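Local coordinates for protein UDP-N-acetylglucosamine 2-epimerase (Listeria monocytogenes, PDB 3OT5) that probably catalyses the reversible epimerisation at C2 of UDP-N-acetylglucosamine to UDP-N-acetylmannosamine, using a cleft between two Rossmann-like domains, at residues A[294-299]-A[313-318]; A[76-81]-A[205-210]. All blocks are in the same frame, centred on the assembly; numbering follows the deposited sequence.

Contact 1: A[294-299]-A[313-318]; sequences DFHNFL and QEEAPG
His296 and Glu315 reach for one another from two successive helices, 292-301 and 310-315, and join in a single short hydrogen bond, NE2 to OE2 at 2.6 Å. The bond is bent, with an N-H...O angle of 134°. The imidazole offers its edge, with OE2 somewhat tilted from the ring plane, while OE2 is met from above the carboxylate plane, and the two planes stand 76° apart. Glutamate, extended beyond CG, is long enough to carry its carboxylate across. Histidine suits this site because its two ring nitrogens can serve two partners: ND1 is hydrogen-bonded to Thr208 OG1 on helix 200-208, which helps to fix the ring's rotation. The tight, apolar half lies beside this bond. Leu299 holds CG anti to its amide N (chi1 -158°), which carries its methyls to the neighbouring segment, where CD2 rests 3.7 Å from Ala316 CA. Both methyls also lie 4.1 Å from Ala316 CB, a side chain small enough to let leucine approach the backbone. Leu299 and Ala316 are buried, backed by Leu228 and Val323 of the sheet, whereas Glu315 is partly exposed. Helix 310-315 forms the beta-alpha-beta crossover between parallel strands 302-307 and 323-325, as expected of a Rossmann-like domain.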
# COMPACT_ATOMS: atom_id res chain seq x y z
N ASP A 294 -4.47 -0.03 12.71
CA ASP A 294 -4.57 -1.09 13.71
C ASP A 294 -4.03 -2.36 13.10
O ASP A 294 -3.34 -3.15 13.76
CB ASP A 294 -6.02 -1.31 14.14
CG ASP A 294 -6.49 -0.28 15.15
OD1 ASP A 294 -5.84 -0.15 16.21
OD2 ASP A 294 -7.54 0.34 14.91
N PHE A 295 -4.33 -2.55 11.82
CA PHE A 295 -3.89 -3.72 11.10
C PHE A 295 -2.37 -3.81 11.05
O PHE A 295 -1.81 -4.89 11.25
CB PHE A 295 -4.47 -3.74 9.69
CG PHE A 295 -4.21 -5.02 8.97
CD1 PHE A 295 -5.07 -6.09 9.12
CD2 PHE A 295 -3.10 -5.16 8.17
CE1 PHE A 295 -4.83 -7.28 8.47
CE2 PHE A 295 -2.84 -6.35 7.52
CZ PHE A 295 -3.70 -7.41 7.67
N HIS A 296 -1.69 -2.70 10.77
CA HIS A 296 -0.23 -2.75 10.74
C HIS A 296 0.31 -3.21 12.10
O HIS A 296 1.27 -3.98 12.16
CB HIS A 296 0.43 -1.40 10.38
CG HIS A 296 0.15 -0.94 8.98
ND1 HIS A 296 0.08 0.39 8.63
CD2 HIS A 296 -0.13 -1.64 7.85
CE1 HIS A 296 -0.19 0.49 7.34
NE2 HIS A 296 -0.33 -0.73 6.85
N ASN A 297 -0.32 -2.74 13.17
CA ASN A 297 0.08 -3.11 14.52
C ASN A 297 -0.18 -4.59 14.85
O ASN A 297 0.60 -5.21 15.57
CB ASN A 297 -0.54 -2.14 15.51
CG ASN A 297 0.08 -0.74 15.41
OD1 ASN A 297 1.16 -0.48 15.95
ND2 ASN A 297 -0.62 0.16 14.73
N PHE A 298 -1.25 -5.16 14.30
CA PHE A 298 -1.53 -6.59 14.48
C PHE A 298 -0.54 -7.37 13.67
O PHE A 298 0.02 -8.37 14.11
CB PHE A 298 -2.95 -6.96 14.04
CG PHE A 298 -3.96 -6.86 15.13
CD1 PHE A 298 -4.42 -8.01 15.75
CD2 PHE A 298 -4.42 -5.63 15.56
CE1 PHE A 298 -5.34 -7.95 16.76
CE2 PHE A 298 -5.35 -5.55 16.58
CZ PHE A 298 -5.81 -6.72 17.19
N LEU A 299 -0.32 -6.87 12.47
CA LEU A 299 0.59 -7.48 11.53
C LEU A 299 1.95 -7.63 12.19
O LEU A 299 2.57 -8.70 12.13
CB LEU A 299 0.66 -6.58 10.29
CG LEU A 299 1.11 -7.15 8.96
CD1 LEU A 299 0.19 -8.31 8.57
CD2 LEU A 299 1.10 -6.07 7.91
N GLN A 313 0.72 -7.77 0.96
CA GLN A 313 1.81 -8.51 0.37
C GLN A 313 3.08 -7.68 0.32
O GLN A 313 4.18 -8.22 0.32
CB GLN A 313 1.43 -8.98 -1.05
CG GLN A 313 0.29 -10.01 -1.04
CD GLN A 313 -0.28 -10.28 -2.42
OE1 GLN A 313 0.45 -10.60 -3.35
NE2 GLN A 313 -1.60 -10.18 -2.54
N GLU A 314 2.94 -6.36 0.30
CA GLU A 314 4.11 -5.50 0.26
C GLU A 314 4.51 -4.99 1.62
O GLU A 314 5.69 -4.73 1.85
CB GLU A 314 3.85 -4.34 -0.67
CG GLU A 314 3.50 -4.80 -2.07
CD GLU A 314 3.31 -3.66 -3.05
OE1 GLU A 314 2.71 -3.92 -4.12
OE2 GLU A 314 3.76 -2.53 -2.76
N GLU A 315 3.54 -4.86 2.52
CA GLU A 315 3.74 -4.34 3.87
C GLU A 315 4.14 -5.38 4.89
O GLU A 315 5.04 -5.14 5.68
CB GLU A 315 2.47 -3.62 4.34
CG GLU A 315 2.17 -2.39 3.52
CD GLU A 315 0.77 -1.81 3.76
OE1 GLU A 315 0.37 -0.95 2.97
OE2 GLU A 315 0.08 -2.22 4.70
N ALA A 316 3.50 -6.54 4.86
CA ALA A 316 3.78 -7.61 5.81
C ALA A 316 5.26 -8.02 5.82
O ALA A 316 5.84 -8.18 6.90
CB ALA A 316 2.91 -8.82 5.53
N PRO A 317 5.87 -8.19 4.64
CA PRO A 317 7.28 -8.54 4.61
C PRO A 317 8.14 -7.39 5.15
O PRO A 317 9.30 -7.61 5.53
CB PRO A 317 7.55 -8.79 3.13
CG PRO A 317 6.24 -9.19 2.60
CD PRO A 317 5.27 -8.32 3.30
N GLY A 318 7.59 -6.19 5.18
CA GLY A 318 8.27 -5.02 5.75
C GLY A 318 8.39 -5.24 7.25
O GLY A 318 9.28 -4.69 7.90

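Contact 2: A[76-81]-A[205-210]; sequences EIFDIK and LKTTVQ
Thr207 lays its side chain over one face of the Phe78 ring, a CH-pi contact at the point where helix 72-77 ends in a Schellman motif. Asp79, with positive phi, is the C-prime residue of that motif, and its N makes a weak bond to Glu76 O. Traced outward, Thr207 first brings CB to 3.6 Å from Phe78 CE1, near the rim of the ring. The hydroxyl OG1 branches outward on the same side of the ring plane, beyond the rim, also 3.6 Å from Phe78 CE1. The other branch goes further in: with CG2 anti to the backbone N, the methyl stands over the middle of the ring, 3.9 Å from the Phe78 centroid and 10° off the normal. Threonine suits this place because branching at CB sets methyl and hydroxyl close to the backbone, so CG2 can lie over the ring while OG1 stays to one side. Thr207 CG2 also packs 3.7 Å from Ile77 CG2, the two side chains running alongside one another and pointing opposite ways. Phenylalanine supplies a broad apolar plate that reaches from the helix end to helix 37-51, where Ala44 and Leu48 pack on it. Ile77, partly exposed, touches Ile293 of helix 292-301, next to the second Rossmann-like sheet. At the ring's far end the Thr208 methyl comes in obliquely, CG2 lying 4.0 Å from both CE2 and CZ of Phe78.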
# COMPACT_ATOMS: atom_id res chain seq x y z
N GLU A 76 -3.08 13.05 11.52
CA GLU A 76 -2.77 13.27 12.93
C GLU A 76 -1.62 12.35 13.36
O GLU A 76 -0.75 12.76 14.12
CB GLU A 76 -4.01 13.03 13.79
CG GLU A 76 -3.83 13.40 15.25
CD GLU A 76 -5.10 13.22 16.05
OE1 GLU A 76 -6.06 12.61 15.52
OE2 GLU A 76 -5.14 13.67 17.21
N ILE A 77 -1.61 11.12 12.85
CA ILE A 77 -0.55 10.17 13.17
C ILE A 77 0.81 10.67 12.68
O ILE A 77 1.81 10.61 13.40
CB ILE A 77 -0.83 8.79 12.56
CG1 ILE A 77 -2.10 8.22 13.17
CG2 ILE A 77 0.33 7.84 12.82
CD1 ILE A 77 -1.90 7.62 14.52
N PHE A 78 0.84 11.18 11.45
CA PHE A 78 2.06 11.72 10.85
C PHE A 78 2.28 13.19 11.22
O PHE A 78 3.27 13.79 10.79
CB PHE A 78 2.00 11.55 9.32
CG PHE A 78 2.13 10.12 8.86
CD1 PHE A 78 3.34 9.64 8.38
CD2 PHE A 78 1.05 9.25 8.92
CE1 PHE A 78 3.47 8.32 7.96
CE2 PHE A 78 1.17 7.93 8.50
CZ PHE A 78 2.39 7.47 8.02
N ASP A 79 1.38 13.76 12.02
CA ASP A 79 1.46 15.15 12.43
C ASP A 79 1.64 16.03 11.19
O ASP A 79 2.64 16.73 11.04
CB ASP A 79 2.60 15.36 13.43
CG ASP A 79 2.57 16.73 14.08
OD1 ASP A 79 1.72 17.55 13.69
OD2 ASP A 79 3.39 16.97 14.98
N ILE A 80 0.66 15.96 10.30
CA ILE A 80 0.66 16.69 9.05
C ILE A 80 -0.51 17.64 8.99
O ILE A 80 -1.66 17.22 8.95
CB ILE A 80 0.56 15.74 7.85
CG1 ILE A 80 1.85 14.94 7.68
CG2 ILE A 80 0.30 16.52 6.57
CD1 ILE A 80 1.83 13.98 6.51
N LYS A 81 -0.21 18.93 8.99
CA LYS A 81 -1.24 19.93 8.91
C LYS A 81 -1.44 20.13 7.41
O LYS A 81 -0.50 20.52 6.73
CB LYS A 81 -0.76 21.24 9.53
CG LYS A 81 -0.18 21.12 10.95
CD LYS A 81 -1.18 20.65 11.98
CE LYS A 81 -0.54 20.64 13.37
NZ LYS A 81 -1.48 20.24 14.46
N LEU A 205 5.06 2.32 7.70
CA LEU A 205 5.10 1.42 8.85
C LEU A 205 5.97 1.98 9.99
O LEU A 205 5.71 1.71 11.17
CB LEU A 205 5.62 0.04 8.43
CG LEU A 205 4.80 -0.71 7.36
CD1 LEU A 205 5.52 -1.99 6.87
CD2 LEU A 205 3.40 -1.05 7.87
N LYS A 206 6.98 2.78 9.66
CA LYS A 206 7.83 3.34 10.70
C LYS A 206 7.01 4.26 11.60
O LYS A 206 7.32 4.41 12.77
CB LYS A 206 9.03 4.08 10.10
CG LYS A 206 9.98 3.20 9.26
CD LYS A 206 11.17 3.97 8.69
CE LYS A 206 10.72 5.08 7.72
NZ LYS A 206 11.88 5.78 7.10
N THR A 207 5.93 4.82 11.07
CA THR A 207 5.09 5.72 11.85
C THR A 207 3.79 5.10 12.35
O THR A 207 3.35 5.40 13.45
CB THR A 207 4.72 6.99 11.03
OG1 THR A 207 5.91 7.63 10.57
CG2 THR A 207 3.90 7.96 11.88
N THR A 208 3.16 4.27 11.54
CA THR A 208 1.87 3.65 11.93
C THR A 208 2.02 2.58 13.01
O THR A 208 1.11 2.39 13.83
CB THR A 208 1.18 3.04 10.71
OG1 THR A 208 2.04 2.05 10.15
CG2 THR A 208 0.90 4.11 9.65
N VAL A 209 3.14 1.87 12.98
CA VAL A 209 3.43 0.84 13.98
C VAL A 209 3.90 1.54 15.23
O VAL A 209 4.94 2.22 15.23
CB VAL A 209 4.53 -0.13 13.52
CG1 VAL A 209 4.85 -1.11 14.64
CG2 VAL A 209 4.10 -0.86 12.26
N GLN A 210 3.14 1.37 16.31
CA GLN A 210 3.44 2.01 17.57
C GLN A 210 4.46 1.26 18.41
O GLN A 210 4.54 0.04 18.36
CB GLN A 210 2.16 2.15 18.39
CG GLN A 210 1.05 2.94 17.73
CD GLN A 210 -0.16 3.10 18.64
OE1 GLN A 210 -0.24 2.46 19.70
NE2 GLN A 210 -1.09 3.96 18.25

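Helix 200-208 connects the two contacts, whose centres lie 15 Å apart. Contact 1 is the deeper one, set within the six-stranded domain between consecutive helices; contact 2 is partly buried and joins segments more than 120 residues apart, where the seven-stranded domain faces helix 292-301 of the other domain. Their chemistry differs accordingly: 294-299 and 313-318 combine a buried apolar patch with a histidine-carboxylate bond, while 76-81 and 205-210 meet through methyls and an aromatic face, without a hydrogen bond. Asn297 clamps them together, probably hydrogen-bonding through OD1 to Gln210 N (2.7 Å) and through ND2 to Thr208 O (3.0 Å), thereby tying the end of helix 200-208 to helix 292-301.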